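Local coordinates for protein amine Dehydrogenase (Pseudomonas putida, PDB 1JMX) that probably carries electrons in amine oxidation, as the alpha subunit of a quinohemoprotein amine dehydrogenase that binds two covalently attached c-type hemes, at residues I27-T33 against Q68-E74; Y411-S415 against A468-D472. All blocks are in the same frame, centred on the assembly; numbering follows the deposited sequence.

Contact 1: I27-T33 against Q68-E74; sequences ISHQRKT and QGLAPSE. With HEC (heme c), chain F.
Arg31 lies along the backbone of Gln68 and Gly69 and ends in a salt bridge with Glu74. Its CB is 3.5 Å from the carbonyl O of Gly69, CG touches CB of Gln68, and CD again skirts the Gly69 oxygen. A bend at the third torsion (chi3 -72°) then turns the guanidinium back, and NH1 reaches Gly69 O at 2.8 Å, in the carbonyl plane on a lone pair. Beyond it the carboxylate of Glu74 is met end-on, the two planes 8° apart: NH1 bonds OE1 at 2.9 Å and NH2 bonds OE2 at 3.2 Å, each through a syn lone pair. OE1 also accepts from Ala71 N, on its anti side and tilted out of the carboxylate plane, so the carboxylate is fixed from two directions. A leucine in place of Arg31 would probably leave the Glu74 charge without its mate and Gly69 O without this donor. Gln68 works the other way: its NE2 bridges the carbonyls of Ile27, at 2.7 Å, and Gln30, at 3.0 Å, closing the turn between them. Gln30 extends from that turn to give NE2 to O1A of a heme c propionate at 3.1 Å, while Ile27 packs on the porphyrin. The contact joins strand 31-32, paired with strand 112-113, to the exit of helix 54-67; just before helix 165-173, Leu162 O accepts from Arg31 NH2 and Ser164 OG bonds Glu74 OE2.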
ATOM      1  N   ILE A  27     -25.294   8.797  -3.474  1.00 15.18           N
ATOM      2  CA  ILE A  27     -24.759  10.160  -3.428  1.00 14.58           C
ATOM      3  C   ILE A  27     -25.248  11.036  -2.282  1.00 14.59           C
ATOM      4  O   ILE A  27     -24.445  11.674  -1.604  1.00 14.73           O
ATOM      5  CB  ILE A  27     -25.022  10.886  -4.764  1.00 13.67           C
ATOM      6  CG1 ILE A  27     -24.390  10.086  -5.904  1.00 13.83           C
ATOM      7  CG2 ILE A  27     -24.462  12.309  -4.728  1.00 12.63           C
ATOM      8  CD1 ILE A  27     -24.710  10.614  -7.275  1.00 11.61           C
ATOM      9  N   SER A  28     -26.553  11.037  -2.044  1.00 14.15           N
ATOM     10  CA  SER A  28     -27.136  11.865  -0.993  1.00 13.82           C
ATOM     11  C   SER A  28     -27.231  11.209   0.379  1.00 14.48           C
ATOM     12  O   SER A  28     -27.961  11.690   1.243  1.00 15.98           O
ATOM     13  CB  SER A  28     -28.528  12.326  -1.423  1.00 11.81           C
ATOM     14  OG  SER A  28     -28.488  12.879  -2.723  1.00 10.89           O
ATOM     15  N   HIS A  29     -26.467  10.148   0.603  1.00 13.79           N
ATOM     16  CA  HIS A  29     -26.529   9.432   1.871  1.00 14.63           C
ATOM     17  C   HIS A  29     -25.144   9.220   2.471  1.00 14.36           C
ATOM     18  O   HIS A  29     -24.924   8.309   3.274  1.00 13.87           O
ATOM     19  CB  HIS A  29     -27.219   8.089   1.641  1.00 15.66           C
ATOM     20  CG  HIS A  29     -28.421   8.185   0.759  1.00 17.37           C
ATOM     21  ND1 HIS A  29     -29.681   8.448   1.245  1.00 18.52           N
ATOM     22  CD2 HIS A  29     -28.541   8.130  -0.588  1.00 17.79           C
ATOM     23  CE1 HIS A  29     -30.527   8.555   0.237  1.00 18.61           C
ATOM     24  NE2 HIS A  29     -29.860   8.367  -0.886  1.00 19.69           N
ATOM     25  N   GLN A  30     -24.218  10.082   2.062  1.00 14.27           N
ATOM     26  CA  GLN A  30     -22.844  10.031   2.520  1.00 14.01           C
ATOM     27  C   GLN A  30     -22.298  11.454   2.644  1.00 14.29           C
ATOM     28  O   GLN A  30     -22.702  12.347   1.897  1.00 15.30           O
ATOM     29  CB  GLN A  30     -21.998   9.252   1.507  1.00 12.60           C
ATOM     30  CG  GLN A  30     -22.447   7.819   1.255  1.00 13.72           C
ATOM     31  CD  GLN A  30     -21.683   7.159   0.127  1.00 13.55           C
ATOM     32  OE1 GLN A  30     -20.712   7.713  -0.390  1.00 15.69           O
ATOM     33  NE2 GLN A  30     -22.125   5.979  -0.273  1.00 12.27           N
ATOM     34  N   ARG A  31     -21.414  11.669   3.616  1.00 14.84           N
ATOM     35  CA  ARG A  31     -20.769  12.977   3.823  1.00 13.61           C
ATOM     36  C   ARG A  31     -19.271  12.732   3.844  1.00 13.52           C
ATOM     37  O   ARG A  31     -18.804  11.814   4.511  1.00 14.06           O
ATOM     38  CB  ARG A  31     -21.217  13.634   5.132  1.00 12.92           C
ATOM     39  CG  ARG A  31     -22.670  14.058   5.123  1.00 13.50           C
ATOM     40  CD  ARG A  31     -23.026  14.963   6.276  1.00 12.27           C
ATOM     41  NE  ARG A  31     -23.076  14.277   7.560  1.00 12.08           N
ATOM     42  CZ  ARG A  31     -22.183  14.452   8.526  1.00 12.93           C
ATOM     43  NH1 ARG A  31     -21.168  15.283   8.340  1.00 12.16           N
ATOM     44  NH2 ARG A  31     -22.333  13.849   9.699  1.00  9.47           N
ATOM     45  N   LYS A  32     -18.527  13.515   3.072  1.00 13.11           N
ATOM     46  CA  LYS A  32     -17.076  13.350   2.993  1.00 12.84           C
ATOM     47  C   LYS A  32     -16.367  14.702   2.886  1.00 13.08           C
ATOM     48  O   LYS A  32     -17.002  15.754   2.738  1.00 13.21           O
ATOM     49  CB  LYS A  32     -16.694  12.529   1.749  1.00 13.17           C
ATOM     50  CG  LYS A  32     -17.642  11.407   1.349  1.00 13.36           C
ATOM     51  CD  LYS A  32     -17.295  10.913  -0.050  1.00 12.38           C
ATOM     52  CE  LYS A  32     -18.359   9.988  -0.622  1.00 11.87           C
ATOM     53  NZ  LYS A  32     -18.167   8.587  -0.238  1.00 11.96           N
ATOM     54  N   THR A  33     -15.039  14.650   2.923  1.00 12.00           N
ATOM     55  CA  THR A  33     -14.207  15.841   2.791  1.00 11.87           C
ATOM     56  C   THR A  33     -14.141  16.164   1.296  1.00 12.61           C
ATOM     57  O   THR A  33     -14.604  15.374   0.471  1.00 14.39           O
ATOM     58  CB  THR A  33     -12.759  15.578   3.306  1.00 10.25           C
ATOM     59  OG1 THR A  33     -12.135  14.563   2.510  1.00  9.60           O
ATOM     60  CG2 THR A  33     -12.768  15.148   4.767  1.00  8.15           C
ATOM     61  N   GLN A  68     -22.773  18.168   1.502  1.00 21.44           N
ATOM     62  CA  GLN A  68     -22.503  17.012   2.344  1.00 19.76           C
ATOM     63  C   GLN A  68     -21.050  16.923   2.788  1.00 17.97           C
ATOM     64  O   GLN A  68     -20.280  16.090   2.312  1.00 17.12           O
ATOM     65  CB  GLN A  68     -22.924  15.746   1.606  1.00 19.92           C
ATOM     66  CG  GLN A  68     -24.422  15.664   1.359  1.00 21.65           C
ATOM     67  CD  GLN A  68     -24.748  14.998   0.046  1.00 22.07           C
ATOM     68  OE1 GLN A  68     -25.632  15.445  -0.684  1.00 24.44           O
ATOM     69  NE2 GLN A  68     -24.022  13.940  -0.276  1.00 21.43           N
ATOM     70  N   GLY A  69     -20.686  17.799   3.711  1.00 17.64           N
ATOM     71  CA  GLY A  69     -19.335  17.811   4.230  1.00 16.31           C
ATOM     72  C   GLY A  69     -19.323  17.392   5.684  1.00 14.84           C
ATOM     73  O   GLY A  69     -20.318  16.893   6.209  1.00 13.74           O
ATOM     74  N   LEU A  70     -18.182  17.575   6.332  1.00 14.31           N
ATOM     75  CA  LEU A  70     -18.049  17.218   7.734  1.00 14.28           C
ATOM     76  C   LEU A  70     -17.893  18.485   8.565  1.00 13.95           C
ATOM     77  O   LEU A  70     -17.347  19.479   8.100  1.00 14.40           O
ATOM     78  CB  LEU A  70     -16.809  16.343   7.954  1.00 13.03           C
ATOM     79  CG  LEU A  70     -16.593  15.059   7.161  1.00 14.53           C
ATOM     80  CD1 LEU A  70     -15.358  14.357   7.696  1.00 14.44           C
ATOM     81  CD2 LEU A  70     -17.791  14.153   7.282  1.00 15.15           C
ATOM     82  N   ALA A  71     -18.406  18.459   9.786  1.00 13.66           N
ATOM     83  CA  ALA A  71     -18.239  19.589  10.679  1.00 13.71           C
ATOM     84  C   ALA A  71     -16.749  19.582  11.067  1.00 14.20           C
ATOM     85  O   ALA A  71     -16.073  18.559  10.940  1.00 13.96           O
ATOM     86  CB  ALA A  71     -19.115  19.417  11.908  1.00 13.09           C
ATOM     87  N   PRO A  72     -16.209  20.732  11.496  1.00 14.00           N
ATOM     88  CA  PRO A  72     -14.798  20.778  11.878  1.00 13.74           C
ATOM     89  C   PRO A  72     -14.417  19.705  12.897  1.00 13.93           C
ATOM     90  O   PRO A  72     -13.443  18.987  12.705  1.00 14.41           O
ATOM     91  CB  PRO A  72     -14.656  22.188  12.447  1.00 14.27           C
ATOM     92  CG  PRO A  72     -15.611  22.963  11.606  1.00 13.28           C
ATOM     93  CD  PRO A  72     -16.817  22.069  11.596  1.00 13.56           C
ATOM     94  N   SER A  73     -15.227  19.557  13.939  1.00 14.26           N
ATOM     95  CA  SER A  73     -14.967  18.578  14.983  1.00 14.32           C
ATOM     96  C   SER A  73     -15.035  17.126  14.514  1.00 14.69           C
ATOM     97  O   SER A  73     -14.596  16.228  15.220  1.00 15.84           O
ATOM     98  CB  SER A  73     -15.905  18.799  16.167  1.00 14.38           C
ATOM     99  OG  SER A  73     -17.253  18.609  15.798  1.00 19.42           O
ATOM    100  N   GLU A  74     -15.596  16.891  13.332  1.00 14.79           N
ATOM    101  CA  GLU A  74     -15.674  15.536  12.800  1.00 14.55           C
ATOM    102  C   GLU A  74     -14.381  15.161  12.080  1.00 15.06           C
ATOM    103  O   GLU A  74     -14.212  14.022  11.656  1.00 15.73           O
ATOM    104  CB  GLU A  74     -16.884  15.378  11.877  1.00 14.69           C
ATOM    105  CG  GLU A  74     -18.229  15.537  12.587  1.00 14.07           C
ATOM    106  CD  GLU A  74     -19.409  15.367  11.648  1.00 13.69           C
ATOM    107  OE1 GLU A  74     -19.371  15.898  10.523  1.00 13.96           O
ATOM    108  OE2 GLU A  74     -20.375  14.694  12.033  1.00 14.48           O
TER
HETATM  109 FE   HEC F1002     -21.558   6.395  -8.921  1.00 11.65          FE
HETATM  110  CHA HEC F1002     -21.257   4.244  -6.343  1.00 10.24           C
HETATM  111  CHB HEC F1002     -21.161   9.003  -6.805  1.00  9.97           C
HETATM  112  CHC HEC F1002     -21.886   8.568 -11.534  1.00  9.84           C
HETATM  113  CHD HEC F1002     -21.973   3.755 -11.073  1.00 10.65           C
HETATM  114  NA  HEC F1002     -21.271   6.581  -6.992  1.00 11.11           N
HETATM  115  C1A HEC F1002     -21.169   5.589  -6.052  1.00 11.74           C
HETATM  116  C2A HEC F1002     -20.961   6.142  -4.720  1.00 11.34           C
HETATM  117  C3A HEC F1002     -20.934   7.476  -4.861  1.00 11.46           C
HETATM  118  C4A HEC F1002     -21.126   7.750  -6.268  1.00 10.28           C
HETATM  119  CMA HEC F1002     -20.744   8.492  -3.752  1.00 10.89           C
HETATM  120  CAA HEC F1002     -20.805   5.347  -3.444  1.00 12.53           C
HETATM  121  CBA HEC F1002     -19.333   5.180  -3.141  1.00 12.97           C
HETATM  122  CGA HEC F1002     -19.070   4.386  -1.875  1.00 14.37           C
HETATM  123  O1A HEC F1002     -20.025   3.949  -1.211  1.00 15.73           O
HETATM  124  O2A HEC F1002     -17.884   4.199  -1.542  1.00 14.65           O
HETATM  125  NB  HEC F1002     -21.525   8.347  -9.130  1.00 10.19           N
HETATM  126  C1B HEC F1002     -21.346   9.309  -8.134  1.00  8.90           C
HETATM  127  C2B HEC F1002     -21.390  10.647  -8.620  1.00  9.25           C
HETATM  128  C3B HEC F1002     -21.610  10.527  -9.963  1.00  9.83           C
HETATM  129  C4B HEC F1002     -21.681   9.107 -10.277  1.00 10.16           C
HETATM  130  CMB HEC F1002     -21.235  11.933  -7.781  1.00  8.98           C
HETATM  131  CAB HEC F1002     -21.754  11.718 -10.890  1.00 12.35           C
HETATM  132  CBB HEC F1002     -20.493  12.371 -11.462  1.00 12.19           C
HETATM  133  NC  HEC F1002     -21.860   6.199 -10.879  1.00 11.61           N
HETATM  134  C1C HEC F1002     -21.970   7.215 -11.821  1.00 12.25           C
HETATM  135  C2C HEC F1002     -22.187   6.694 -13.147  1.00 13.05           C
HETATM  136  C3C HEC F1002     -22.227   5.363 -13.029  1.00 13.33           C
HETATM  137  C4C HEC F1002     -22.011   5.044 -11.614  1.00 11.20           C
HETATM  138  CMC HEC F1002     -22.354   7.529 -14.416  1.00 14.01           C
HETATM  139  CAC HEC F1002     -22.686   4.429 -14.137  1.00 13.73           C
HETATM  140  CBC HEC F1002     -21.735   3.910 -15.197  1.00 14.16           C
HETATM  141  ND  HEC F1002     -21.603   4.412  -8.753  1.00  9.73           N
HETATM  142  C1D HEC F1002     -21.780   3.456  -9.729  1.00  9.39           C
HETATM  143  C2D HEC F1002     -21.743   2.096  -9.175  1.00  9.85           C
HETATM  144  C3D HEC F1002     -21.538   2.272  -7.838  1.00  8.71           C
HETATM  145  C4D HEC F1002     -21.458   3.684  -7.604  1.00  8.46           C
HETATM  146  CMD HEC F1002     -21.902   0.779  -9.944  1.00  7.38           C
HETATM  147  CAD HEC F1002     -21.407   1.213  -6.746  1.00  8.29           C
HETATM  148  CBD HEC F1002     -20.021   0.615  -6.560  1.00  7.82           C
HETATM  149  CGD HEC F1002     -18.965   1.646  -6.240  1.00  8.88           C
HETATM  150  O1D HEC F1002     -18.139   1.945  -7.105  1.00  9.52           O
HETATM  151  O2D HEC F1002     -18.948   2.169  -5.117  1.00  8.01           O
HETATM  152  O   HOH W   1     -26.977  15.028  -3.072  1.00 23.03           O

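Contact 2: Y411-S415 against A468-D472; sequences YLPAS and ATLAD
Leu412 and Leu470 meet where two neighbouring antiparallel strands, 406-420 and 462-470, part in the C-terminal E-set domain, a beta-sandwich of immunoglobulin-like type. The two leucines cross obliquely, CD1 of Leu412 lying 3.9 Å from CD2 of Leu470. The other branch of Leu470, CD1, turns instead to the methyl of Ala414 at 4.0 Å, so one side chain packs against two residues of segment 411-415. Its first torsion is unusual (chi1 -115°), between the staggered positions, and directs the branches toward Leu412 and Ala414. Val365 and Val368 extend this apolar patch. Ala414 and Leu470 form a non-hydrogen-bonded pair with diverging side chains, and the methyl of Ala414 lies over the carbonyl O of Thr469. One step on, Ser415 and Thr469 make a hydrogen-bonded pair through reciprocal backbone bonds. Their side chains emerge on the same face of the sheet: with the serine OG anti to the backbone N (chi1 159°), OG of Ser415 stays 3.6 Å from OG1 of Thr469, and it is CB of Ser415 that comes closer, at 3.2 Å. At the other end the strand 462-470 gives way to a turn, and Asp472 OD2 is hydrogen-bonded to Tyr362 OH. Pro413 O holds that turn twice: Ala471 N donates to it at 3.2 Å in a nearly straight bond (174°), and a water donates to it while accepting from Asp472 N.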
ATOM      1  N   TYR A 411      14.690  22.670  18.141  1.00 20.18           N
ATOM      2  CA  TYR A 411      15.419  21.978  17.084  1.00 21.04           C
ATOM      3  C   TYR A 411      16.779  22.638  16.904  1.00 21.30           C
ATOM      4  O   TYR A 411      16.867  23.735  16.352  1.00 22.37           O
ATOM      5  CB  TYR A 411      14.637  22.034  15.772  1.00 21.66           C
ATOM      6  CG  TYR A 411      13.330  21.268  15.788  1.00 22.79           C
ATOM      7  CD1 TYR A 411      12.179  21.807  15.213  1.00 23.60           C
ATOM      8  CD2 TYR A 411      13.256  19.985  16.333  1.00 23.45           C
ATOM      9  CE1 TYR A 411      10.986  21.089  15.176  1.00 24.74           C
ATOM     10  CE2 TYR A 411      12.069  19.254  16.300  1.00 22.63           C
ATOM     11  CZ  TYR A 411      10.940  19.813  15.722  1.00 24.17           C
ATOM     12  OH  TYR A 411       9.758  19.110  15.700  1.00 26.22           O
ATOM     13  N   LEU A 412      17.833  21.967  17.369  1.00 21.44           N
ATOM     14  CA  LEU A 412      19.192  22.496  17.279  1.00 20.77           C
ATOM     15  C   LEU A 412      19.963  21.972  16.078  1.00 20.92           C
ATOM     16  O   LEU A 412      19.788  20.827  15.670  1.00 21.39           O
ATOM     17  CB  LEU A 412      19.971  22.187  18.562  1.00 19.70           C
ATOM     18  CG  LEU A 412      19.497  22.846  19.860  1.00 20.27           C
ATOM     19  CD1 LEU A 412      20.474  22.547  20.978  1.00 20.33           C
ATOM     20  CD2 LEU A 412      19.390  24.335  19.666  1.00 21.01           C
ATOM     21  N   PRO A 413      20.835  22.813  15.496  1.00 20.96           N
ATOM     22  CA  PRO A 413      21.642  22.426  14.335  1.00 20.86           C
ATOM     23  C   PRO A 413      22.523  21.219  14.650  1.00 20.88           C
ATOM     24  O   PRO A 413      23.009  21.059  15.772  1.00 21.32           O
ATOM     25  CB  PRO A 413      22.464  23.686  14.055  1.00 21.19           C
ATOM     26  CG  PRO A 413      22.560  24.348  15.404  1.00 22.13           C
ATOM     27  CD  PRO A 413      21.158  24.189  15.917  1.00 21.04           C
ATOM     28  N   ALA A 414      22.712  20.359  13.657  1.00 21.00           N
ATOM     29  CA  ALA A 414      23.508  19.163  13.857  1.00 20.03           C
ATOM     30  C   ALA A 414      24.093  18.598  12.583  1.00 19.79           C
ATOM     31  O   ALA A 414      23.777  19.027  11.476  1.00 20.34           O
ATOM     32  CB  ALA A 414      22.655  18.095  14.534  1.00 21.71           C
ATOM     33  N   SER A 415      24.977  17.632  12.772  1.00 20.85           N
ATOM     34  CA  SER A 415      25.614  16.915  11.682  1.00 21.08           C
ATOM     35  C   SER A 415      24.751  15.675  11.495  1.00 20.10           C
ATOM     36  O   SER A 415      24.237  15.114  12.464  1.00 18.86           O
ATOM     37  CB  SER A 415      27.033  16.504  12.080  1.00 23.07           C
ATOM     38  OG  SER A 415      27.507  15.427  11.282  1.00 30.71           O
ATOM     39  N   ALA A 468      22.058  11.916  14.252  1.00 15.00           N
ATOM     40  CA  ALA A 468      22.223  13.363  14.342  1.00 16.89           C
ATOM     41  C   ALA A 468      23.186  13.623  15.496  1.00 18.18           C
ATOM     42  O   ALA A 468      23.082  12.996  16.550  1.00 18.12           O
ATOM     43  CB  ALA A 468      20.896  14.041  14.629  1.00 17.22           C
ATOM     44  N   THR A 469      24.159  14.498  15.279  1.00 18.85           N
ATOM     45  CA  THR A 469      25.111  14.825  16.331  1.00 19.70           C
ATOM     46  C   THR A 469      25.102  16.335  16.485  1.00 19.31           C
ATOM     47  O   THR A 469      25.429  17.068  15.555  1.00 18.39           O
ATOM     48  CB  THR A 469      26.529  14.298  16.025  1.00 21.13           C
ATOM     49  OG1 THR A 469      27.009  14.883  14.816  1.00 27.27           O
ATOM     50  CG2 THR A 469      26.524  12.793  15.863  1.00 19.21           C
ATOM     51  N   LEU A 470      24.648  16.788  17.647  1.00 18.98           N
ATOM     52  CA  LEU A 470      24.550  18.203  17.941  1.00 20.87           C
ATOM     53  C   LEU A 470      25.839  18.998  17.776  1.00 22.11           C
ATOM     54  O   LEU A 470      26.917  18.565  18.184  1.00 20.74           O
ATOM     55  CB  LEU A 470      23.988  18.394  19.343  1.00 20.49           C
ATOM     56  CG  LEU A 470      22.626  19.072  19.395  1.00 22.07           C
ATOM     57  CD1 LEU A 470      21.684  18.431  18.389  1.00 19.82           C
ATOM     58  CD2 LEU A 470      22.077  18.993  20.812  1.00 20.51           C
ATOM     59  N   ALA A 471      25.719  20.137  17.101  1.00 24.10           N
ATOM     60  CA  ALA A 471      26.848  21.030  16.889  1.00 27.17           C
ATOM     61  C   ALA A 471      27.204  21.598  18.262  1.00 28.91           C
ATOM     62  O   ALA A 471      28.367  21.822  18.579  1.00 30.72           O
ATOM     63  CB  ALA A 471      26.454  22.153  15.949  1.00 25.02           C
ATOM     64  N   ASP A 472      26.179  21.768  19.092  1.00 31.07           N
ATOM     65  CA  ASP A 472      26.331  22.300  20.441  1.00 32.22           C
ATOM     66  C   ASP A 472      26.617  21.184  21.451  1.00 31.13           C
ATOM     67  O   ASP A 472      25.696  20.674  22.094  1.00 32.23           O
ATOM     68  CB  ASP A 472      25.048  23.070  20.831  1.00 35.43           C
ATOM     69  CG  ASP A 472      25.089  23.638  22.255  1.00 37.97           C
ATOM     70  OD1 ASP A 472      26.186  24.032  22.719  1.00 39.73           O
ATOM     71  OD2 ASP A 472      24.009  23.704  22.896  1.00 38.27           O
TER
HETATM   72  O   HOH W   2      23.449  22.276  18.353  1.00 18.91           O

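Overall arrangement
From the N terminus, contact 1 comes first and closes a largely helical loop of 34 residues, with helices 34-48 and 54-67 between its segments, inside the heme-binding region. The chain then completes that region with helices 94-100 to 165-173, and runs through the eight-stranded barrel that starts at strand 182-190 and the mixed sheet that starts at strand 285-295 before contact 2 opens. Contact 2 closes a longer loop of 52 residues, part strand and part helix, within domain IV. The contacts neither nest nor cross: they follow in series on opposite sides of the chain's centre, and the centres of contact 1 and contact 2 are about 44 Å apart. Contact 1 ties a heme-side turn to a helix exit; contact 2 joins neighbouring strands of the last sheet.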